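Long-range contact in hypothetical protein (Clostridium sporogenes ATCC 15579, PDB 4QRK), which is of unknown function but is a putative cell adhesion protein built as a right-handed beta-helix: residues K24-I38 with I101-K115. Sequence-based numbering, arbitrary orientation. Where two conformers were deposited one is given.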
ATOM      1  N   LYS A  24      -6.448   1.299 -17.128  1.00 34.47           N
ATOM      2  CA  LYS A  24      -6.384   1.480 -15.699  1.00 28.48           C
ATOM      3  C   LYS A  24      -5.776   0.183 -15.108  1.00 34.40           C
ATOM      4  O   LYS A  24      -5.977  -0.899 -15.656  1.00 31.56           O
ATOM      5  CB  LYS A  24      -7.770   1.800 -15.132  1.00 33.94           C
ATOM      6  CG  LYS A  24      -7.806   1.862 -13.578  1.00 66.61           C
ATOM      7  CD  LYS A  24      -9.215   1.881 -12.994  1.00 68.94           C
ATOM      8  CE  LYS A  24      -9.622   3.275 -12.535  1.00 75.39           C
ATOM      9  NZ  LYS A  24     -10.975   3.284 -11.903  1.00 80.03           N
ATOM     10  N   THR A  25      -4.984   0.310 -14.047  1.00 33.20           N
ATOM     11  CA  THR A  25      -4.457  -0.853 -13.308  1.00 31.44           C
ATOM     12  C   THR A  25      -5.244  -1.027 -12.005  1.00 35.22           C
ATOM     13  O   THR A  25      -5.409  -0.077 -11.233  1.00 31.12           O
ATOM     14  CB  THR A  25      -2.986  -0.669 -12.901  1.00 33.18           C
ATOM     15  OG1 THR A  25      -2.164  -0.595 -14.061  1.00 36.08           O
ATOM     16  CG2 THR A  25      -2.503  -1.839 -12.065  1.00 37.12           C
ATOM     17  N   LYS A  26      -5.716  -2.245 -11.766  1.00 25.56           N
ATOM     18  CA  LYS A  26      -6.286  -2.620 -10.468  1.00 31.71           C
ATOM     19  C   LYS A  26      -5.413  -3.738  -9.890  1.00 30.81           C
ATOM     20  O   LYS A  26      -5.469  -4.870 -10.336  1.00 28.81           O
ATOM     21  CB  LYS A  26      -7.730  -3.084 -10.612  1.00 33.16           C
ATOM     22  CG  LYS A  26      -8.705  -1.992 -11.016  1.00 45.17           C
ATOM     23  CD  LYS A  26     -10.167  -2.440 -10.809  1.00 59.26           C
ATOM     24  CE  LYS A  26     -11.160  -1.287 -11.003  1.00 76.08           C
ATOM     25  NZ  LYS A  26     -12.528  -1.630 -10.505  1.00 82.77           N
ATOM     26  N   LEU A  27      -4.563  -3.369  -8.947  1.00 26.29           N
ATOM     27  CA  LEU A  27      -3.571  -4.269  -8.378  1.00 30.02           C
ATOM     28  C   LEU A  27      -4.128  -4.836  -7.085  1.00 30.44           C
ATOM     29  O   LEU A  27      -4.611  -4.100  -6.204  1.00 28.90           O
ATOM     30  CB  LEU A  27      -2.255  -3.531  -8.133  1.00 26.74           C
ATOM     31  CG  LEU A  27      -1.099  -4.291  -7.475  1.00 28.06           C
ATOM     32  CD1 LEU A  27      -0.671  -5.400  -8.351  1.00 29.68           C
ATOM     33  CD2 LEU A  27       0.099  -3.370  -7.172  1.00 26.73           C
ATOM     34  N   ASN A  28      -4.112  -6.159  -6.993  1.00 27.08           N
ATOM     35  CA  ASN A  28      -4.639  -6.824  -5.823  1.00 26.16           C
ATOM     36  C   ASN A  28      -3.575  -7.761  -5.301  1.00 27.93           C
ATOM     37  O   ASN A  28      -3.143  -8.671  -6.004  1.00 31.32           O
ATOM     38  CB  ASN A  28      -5.967  -7.522  -6.153  1.00 28.31           C
ATOM     39  CG  ASN A  28      -6.554  -8.268  -4.944  1.00 41.32           C
ATOM     40  OD1 ASN A  28      -6.500  -7.784  -3.827  1.00 45.92           O
ATOM     41  ND2 ASN A  28      -7.106  -9.449  -5.178  1.00 59.04           N
ATOM     42  N   LEU A  29      -3.098  -7.489  -4.085  1.00 25.88           N
ATOM     43  CA  LEU A  29      -1.968  -8.231  -3.507  1.00 27.86           C
ATOM     44  C   LEU A  29      -2.391  -8.994  -2.232  1.00 27.30           C
ATOM     45  O   LEU A  29      -3.008  -8.437  -1.322  1.00 28.74           O
ATOM     46  CB  LEU A  29      -0.806  -7.286  -3.187  1.00 28.52           C
ATOM     47  CG  LEU A  29      -0.189  -6.501  -4.345  1.00 33.03           C
ATOM     48  CD1 LEU A  29       0.879  -5.505  -3.914  1.00 46.40           C
ATOM     49  CD2 LEU A  29       0.446  -7.402  -5.382  1.00 38.46           C
ATOM     50  N   ASN A  30      -2.098 -10.286  -2.195  1.00 21.84           N
ATOM     51  CA  ASN A  30      -2.369 -11.113  -1.011  1.00 27.19           C
ATOM     52  C   ASN A  30      -1.094 -11.707  -0.535  1.00 28.16           C
ATOM     53  O   ASN A  30      -0.526 -12.536  -1.222  1.00 28.29           O
ATOM     54  CB  ASN A  30      -3.337 -12.234  -1.336  1.00 37.05           C
ATOM     55  CG  ASN A  30      -4.599 -11.711  -1.895  1.00 40.20           C
ATOM     56  OD1 ASN A  30      -5.334 -11.028  -1.202  1.00 40.93           O
ATOM     57  ND2 ASN A  30      -4.859 -11.992  -3.163  1.00 49.16           N
ATOM     58  N   PHE A  31      -0.643 -11.273   0.633  1.00 25.93           N
ATOM     59  CA  PHE A  31       0.723 -11.517   1.030  1.00 30.01           C
ATOM     60  C   PHE A  31       0.651 -12.025   2.444  1.00 29.99           C
ATOM     61  O   PHE A  31       0.120 -11.347   3.305  1.00 28.78           O
ATOM     62  CB  PHE A  31       1.449 -10.186   0.966  1.00 29.26           C
ATOM     63  CG  PHE A  31       2.941 -10.268   1.207  1.00 35.20           C
ATOM     64  CD1 PHE A  31       3.800 -10.585   0.175  1.00 32.09           C
ATOM     65  CD2 PHE A  31       3.485  -9.958   2.459  1.00 35.05           C
ATOM     66  CE1 PHE A  31       5.178 -10.626   0.379  1.00 31.63           C
ATOM     67  CE2 PHE A  31       4.861  -9.995   2.673  1.00 32.93           C
ATOM     68  CZ  PHE A  31       5.710 -10.312   1.623  1.00 26.66           C
ATOM     69  N   GLY A  32       1.150 -13.225   2.680  1.00 30.48           N
ATOM     70  CA  GLY A  32       1.032 -13.853   3.977  1.00 26.69           C
ATOM     71  C   GLY A  32       2.042 -13.346   4.977  1.00 30.71           C
ATOM     72  O   GLY A  32       1.668 -12.900   6.056  1.00 28.58           O
ATOM     73  N   VAL A  33       3.331 -13.443   4.647  1.00 27.16           N
ATOM     74  CA  VAL A  33       4.370 -13.095   5.611  1.00 27.17           C
ATOM     75  C   VAL A  33       5.607 -12.597   4.892  1.00 31.13           C
ATOM     76  O   VAL A  33       5.937 -13.070   3.805  1.00 31.45           O
ATOM     77  CB  VAL A  33       4.716 -14.271   6.595  1.00 34.27           C
ATOM     78  CG1 VAL A  33       5.178 -15.494   5.850  1.00 31.73           C
ATOM     79  CG2 VAL A  33       5.794 -13.858   7.520  1.00 34.13           C
ATOM     80  N   GLY A  34       6.249 -11.587   5.462  1.00 24.70           N
ATOM     81  CA  GLY A  34       7.525 -11.114   4.965  1.00 23.29           C
ATOM     82  C   GLY A  34       7.588  -9.620   4.692  1.00 29.55           C
ATOM     83  O   GLY A  34       7.040  -8.793   5.423  1.00 26.58           O
ATOM     84  N   LYS A  35       8.315  -9.267   3.635  1.00 23.20           N
ATOM     85  CA  LYS A  35       8.588  -7.863   3.309  1.00 25.00           C
ATOM     86  C   LYS A  35       8.065  -7.567   1.908  1.00 28.55           C
ATOM     87  O   LYS A  35       8.367  -8.262   0.937  1.00 28.53           O
ATOM     88  CB  LYS A  35      10.084  -7.573   3.395  1.00 27.43           C
ATOM     89  CG  LYS A  35      10.669  -7.722   4.811  1.00 34.46           C
ATOM     90  CD  LYS A  35      12.184  -7.644   4.787  1.00 45.79           C
ATOM     91  CE  LYS A  35      12.783  -7.450   6.175  1.00 63.19           C
ATOM     92  NZ  LYS A  35      12.700  -8.685   7.019  1.00 72.82           N
ATOM     93  N   LEU A  36       7.220  -6.562   1.828  1.00 19.77           N
ATOM     94  CA  LEU A  36       6.667  -6.127   0.557  1.00 25.09           C
ATOM     95  C   LEU A  36       7.064  -4.677   0.335  1.00 22.36           C
ATOM     96  O   LEU A  36       6.729  -3.825   1.152  1.00 26.44           O
ATOM     97  CB  LEU A  36       5.138  -6.225   0.612  1.00 25.32           C
ATOM     98  CG  LEU A  36       4.333  -5.560  -0.493  1.00 33.49           C
ATOM     99  CD1 LEU A  36       4.717  -6.063  -1.846  1.00 28.19           C
ATOM    100  CD2 LEU A  36       2.836  -5.814  -0.247  1.00 38.10           C
ATOM    101  N   ASN A  37       7.715  -4.397  -0.800  1.00 21.74           N
ATOM    102  CA  ASN A  37       8.182  -3.066  -1.169  1.00 26.15           C
ATOM    103  C   ASN A  37       7.667  -2.671  -2.537  1.00 24.08           C
ATOM    104  O   ASN A  37       7.791  -3.415  -3.507  1.00 26.58           O
ATOM    105  CB  ASN A  37       9.692  -3.026  -1.206  1.00 26.04           C
ATOM    106  CG  ASN A  37      10.329  -3.367   0.118  1.00 24.74           C
ATOM    107  OD1 ASN A  37       9.965  -2.844   1.200  1.00 22.62           O
ATOM    108  ND2 ASN A  37      11.284  -4.262   0.051  1.00 28.44           N
ATOM    109  N   ILE A  38       7.026  -1.525  -2.599  1.00 21.66           N
ATOM    110  CA  ILE A  38       6.446  -1.036  -3.845  1.00 19.11           C
ATOM    111  C   ILE A  38       6.920   0.360  -4.120  1.00 22.48           C
ATOM    112  O   ILE A  38       6.975   1.222  -3.210  1.00 24.17           O
ATOM    113  CB  ILE A  38       4.918  -1.016  -3.809  1.00 24.13           C
ATOM    114  CG1 ILE A  38       4.365  -2.415  -3.465  1.00 26.13           C
ATOM    115  CG2 ILE A  38       4.381  -0.514  -5.145  1.00 23.12           C
ATOM    116  CD1 ILE A  38       2.829  -2.425  -3.410  1.00 31.76           C
ATOM    117  N   ILE A 101      -0.303   5.379 -15.662  1.00 26.95           N
ATOM    118  CA  ILE A 101      -1.618   4.747 -15.734  1.00 27.07           C
ATOM    119  C   ILE A 101      -2.420   4.947 -14.427  1.00 32.33           C
ATOM    120  O   ILE A 101      -1.861   4.818 -13.320  1.00 24.40           O
ATOM    121  CB  ILE A 101      -1.480   3.279 -16.114  1.00 34.40           C
ATOM    122  CG1 ILE A 101      -2.824   2.711 -16.539  1.00 35.38           C
ATOM    123  CG2 ILE A 101      -0.853   2.469 -14.981  1.00 36.34           C
ATOM    124  CD1 ILE A 101      -2.753   1.291 -17.131  1.00 43.12           C
ATOM    125  N   PRO A 102      -3.718   5.325 -14.542  1.00 32.60           N
ATOM    126  CA  PRO A 102      -4.563   5.396 -13.341  1.00 31.56           C
ATOM    127  C   PRO A 102      -4.544   4.072 -12.588  1.00 32.85           C
ATOM    128  O   PRO A 102      -4.757   3.046 -13.224  1.00 30.55           O
ATOM    129  CB  PRO A 102      -5.965   5.649 -13.924  1.00 35.85           C
ATOM    130  CG  PRO A 102      -5.707   6.364 -15.199  1.00 35.17           C
ATOM    131  CD  PRO A 102      -4.462   5.744 -15.753  1.00 36.44           C
ATOM    132  N   THR A 103      -4.311   4.108 -11.272  1.00 28.54           N
ATOM    133  CA  THR A 103      -4.036   2.902 -10.494  1.00 28.20           C
ATOM    134  C   THR A 103      -4.819   2.833  -9.185  1.00 28.29           C
ATOM    135  O   THR A 103      -4.899   3.805  -8.447  1.00 26.88           O
ATOM    136  CB  THR A 103      -2.524   2.835 -10.146  1.00 25.24           C
ATOM    137  OG1 THR A 103      -1.767   2.739 -11.353  1.00 30.63           O
ATOM    138  CG2 THR A 103      -2.199   1.623  -9.293  1.00 28.02           C
ATOM    139  N   GLU A 104      -5.405   1.670  -8.931  1.00 26.34           N
ATOM    140  CA  GLU A 104      -6.025   1.339  -7.650  1.00 21.39           C
ATOM    141  C   GLU A 104      -5.253   0.182  -7.096  1.00 27.47           C
ATOM    142  O   GLU A 104      -4.827  -0.693  -7.861  1.00 25.64           O
ATOM    143  CB  GLU A 104      -7.468   0.919  -7.866  1.00 29.41           C
ATOM    144  CG  GLU A 104      -8.348   2.046  -8.336  1.00 39.97           C
ATOM    145  CD  GLU A 104      -9.780   1.566  -8.611  1.00 54.89           C
ATOM    146  OE1 GLU A 104     -10.106   0.411  -8.228  1.00 51.13           O
ATOM    147  OE2 GLU A 104     -10.562   2.346  -9.208  1.00 60.19           O
ATOM    148  N   ILE A 105      -5.026   0.196  -5.787  1.00 26.31           N
ATOM    149  CA  ILE A 105      -4.208  -0.837  -5.137  1.00 25.69           C
ATOM    150  C   ILE A 105      -4.959  -1.353  -3.936  1.00 23.90           C
ATOM    151  O   ILE A 105      -5.418  -0.577  -3.123  1.00 27.06           O
ATOM    152  CB  ILE A 105      -2.808  -0.312  -4.691  1.00 24.53           C
ATOM    153  CG1 ILE A 105      -2.024   0.197  -5.890  1.00 24.08           C
ATOM    154  CG2 ILE A 105      -1.985  -1.428  -4.051  1.00 25.15           C
ATOM    155  CD1 ILE A 105      -0.758   0.951  -5.513  1.00 29.92           C
ATOM    156  N   LYS A 106      -5.093  -2.667  -3.849  1.00 22.68           N
ATOM    157  CA  LYS A 106      -5.654  -3.303  -2.703  1.00 23.22           C
ATOM    158  C   LYS A 106      -4.651  -4.309  -2.172  1.00 28.64           C
ATOM    159  O   LYS A 106      -4.097  -5.117  -2.924  1.00 26.86           O
ATOM    160  CB  LYS A 106      -6.974  -3.987  -3.059  1.00 23.34           C
ATOM    161  CG  LYS A 106      -7.569  -4.697  -1.869  1.00 34.40           C
ATOM    162  CD  LYS A 106      -8.799  -5.540  -2.200  1.00 55.93           C
ATOM    163  CE  LYS A 106      -9.491  -5.965  -0.887  1.00 71.05           C
ATOM    164  NZ  LYS A 106      -8.525  -6.500   0.135  1.00 74.81           N
ATOM    165  N   LEU A 107      -4.383  -4.210  -0.878  1.00 28.62           N
ATOM    166  CA  LEU A 107      -3.408  -5.059  -0.199  0.50 26.47           C
ATOM    167  C   LEU A 107      -3.983  -5.731   1.043  1.00 20.03           C
ATOM    168  O   LEU A 107      -4.487  -5.062   1.934  1.00 25.98           O
ATOM    169  CB  LEU A 107      -2.221  -4.219   0.241  0.50 31.62           C
ATOM    170  CG  LEU A 107      -1.728  -3.221  -0.793  0.50 38.33           C
ATOM    171  CD1 LEU A 107      -0.634  -2.380  -0.247  0.50 41.19           C
ATOM    172  CD2 LEU A 107      -1.197  -3.986  -1.947  0.50 41.45           C
ATOM    173  N   SER A 108      -3.850  -7.041   1.103  1.00 26.39           N
ATOM    174  CA  SER A 108      -4.109  -7.797   2.309  0.50 29.43           C
ATOM    175  C   SER A 108      -2.796  -8.445   2.725  1.00 28.83           C
ATOM    176  O   SER A 108      -2.301  -9.353   2.047  1.00 25.23           O
ATOM    177  CB  SER A 108      -5.166  -8.865   2.033  0.50 32.29           C
ATOM    178  OG  SER A 108      -5.449  -9.583   3.207  0.50 31.95           O
ATOM    179  N   LEU A 109      -2.259  -7.959   3.833  1.00 23.49           N
ATOM    180  CA  LEU A 109      -0.971  -8.367   4.360  0.50 27.18           C
ATOM    181  C   LEU A 109      -1.142  -9.028   5.730  1.00 26.39           C
ATOM    182  O   LEU A 109      -1.650  -8.399   6.655  1.00 26.87           O
ATOM    183  CB  LEU A 109      -0.117  -7.109   4.491  0.50 35.09           C
ATOM    184  CG  LEU A 109      -0.250  -6.125   3.322  0.50 36.37           C
ATOM    185  CD1 LEU A 109       0.491  -4.842   3.632  0.50 38.09           C
ATOM    186  CD2 LEU A 109       0.259  -6.745   2.046  0.50 34.46           C
ATOM    187  N   GLY A 110      -0.717 -10.273   5.871  1.00 27.75           N
ATOM    188  CA  GLY A 110      -0.905 -11.007   7.125  1.00 25.97           C
ATOM    189  C   GLY A 110       0.041 -10.504   8.200  1.00 29.17           C
ATOM    190  O   GLY A 110      -0.359  -9.889   9.176  1.00 27.48           O
ATOM    191  N   THR A 111       1.322 -10.698   7.966  1.00 24.91           N
ATOM    192  CA  THR A 111       2.353 -10.342   8.928  1.00 21.89           C
ATOM    193  C   THR A 111       3.611  -9.899   8.212  1.00 27.82           C
ATOM    194  O   THR A 111       4.079 -10.597   7.319  1.00 31.34           O
ATOM    195  CB  THR A 111       2.749 -11.587   9.771  1.00 35.47           C
ATOM    196  OG1 THR A 111       1.567 -12.204  10.293  1.00 38.43           O
ATOM    197  CG2 THR A 111       3.637 -11.182  10.946  1.00 38.73           C
ATOM    198  N   GLY A 112       4.226  -8.813   8.650  1.00 24.66           N
ATOM    199  CA  GLY A 112       5.465  -8.376   8.035  1.00 29.22           C
ATOM    200  C   GLY A 112       5.563  -6.880   7.877  1.00 31.30           C
ATOM    201  O   GLY A 112       4.904  -6.144   8.591  1.00 30.25           O
ATOM    202  N   GLU A 113       6.383  -6.438   6.932  1.00 23.43           N
ATOM    203  CA  GLU A 113       6.637  -5.022   6.743  1.00 28.42           C
ATOM    204  C   GLU A 113       6.303  -4.593   5.344  1.00 29.30           C
ATOM    205  O   GLU A 113       6.769  -5.179   4.343  1.00 28.64           O
ATOM    206  CB  GLU A 113       8.084  -4.709   7.053  1.00 31.89           C
ATOM    207  CG  GLU A 113       8.490  -5.029   8.502  1.00 40.56           C
ATOM    208  CD  GLU A 113       9.978  -4.851   8.730  1.00 60.75           C
ATOM    209  OE1 GLU A 113      10.711  -4.649   7.734  1.00 69.85           O
ATOM    210  OE2 GLU A 113      10.421  -4.918   9.897  1.00 69.92           O
ATOM    211  N   PHE A 114       5.435  -3.600   5.270  1.00 23.04           N
ATOM    212  CA  PHE A 114       4.997  -3.066   3.983  1.00 24.94           C
ATOM    213  C   PHE A 114       5.533  -1.638   3.836  1.00 25.17           C
ATOM    214  O   PHE A 114       5.278  -0.769   4.683  1.00 25.35           O
ATOM    215  CB  PHE A 114       3.485  -3.061   3.909  1.00 25.38           C
ATOM    216  CG  PHE A 114       2.928  -2.366   2.678  1.00 25.65           C
ATOM    217  CD1 PHE A 114       3.449  -2.618   1.422  1.00 28.43           C
ATOM    218  CD2 PHE A 114       1.888  -1.463   2.787  1.00 29.53           C
ATOM    219  CE1 PHE A 114       2.955  -1.969   0.293  1.00 29.83           C
ATOM    220  CE2 PHE A 114       1.382  -0.817   1.664  1.00 30.42           C
ATOM    221  CZ  PHE A 114       1.921  -1.060   0.422  1.00 31.80           C
ATOM    222  N   LYS A 115       6.270  -1.412   2.768  1.00 23.67           N
ATOM    223  CA  LYS A 115       6.839  -0.101   2.466  1.00 25.96           C
ATOM    224  C   LYS A 115       6.500   0.258   1.040  1.00 29.66           C
ATOM    225  O   LYS A 115       6.683  -0.539   0.100  1.00 23.37           O
ATOM    226  CB  LYS A 115       8.356  -0.123   2.637  1.00 22.68           C
ATOM    227  CG  LYS A 115       8.869  -0.407   4.034  1.00 28.09           C
ATOM    228  CD  LYS A 115      10.380  -0.127   4.055  1.00 35.43           C
ATOM    229  CE  LYS A 115      11.134  -0.752   5.217  1.00 48.11           C
ATOM    230  NZ  LYS A 115      10.312  -0.941   6.442  1.00 43.23           N
TER
HETATM  231  O   HOH W   1       0.261 -14.253   8.440  1.00 46.61           O
HETATM  232  O   HOH W   2       9.314  -3.869   3.587  1.00 27.09           O
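Leu36 lies against the ring of Phe114 in the interior between two sheets, its CG 3.6 Å from Phe114 CD1, the two side chains side by side and pointing the same way. Ile38 CD1 comes to the edge of that ring, near its plane, 3.7 Å from Phe114 CE1. Phe31 has CG anti to the backbone N (chi1 -174°), which brings its ring under Leu36 CB, 4.2 Å above the plane and over the centre; Trp93 meets the same ring edge-to-face. The outward faces are looser and polar. Glu104 lies between two lysines: its OE2 takes a salt bridge from Lys24 NZ at 2.9 Å, met from above the carboxylate plane, whereas Lys26 NZ is a longer ion-pair partner of Glu104 OE1, at 3.9 Å, and also has a weak one with Asp69. One water bridges Asn37 OD1 and the carbonyl of Glu113; Asn37 ND2 turns to Asn94. Backbone bonds continue round the corner, where Gly34 N donates to Thr111 O and Gly34 O accepts from Glu113 N. Two parallel strand pairs in register, joined by matching glycine corners and enclosing stacked apolar side chains, are characteristic of successive coils of a right-handed beta-helix.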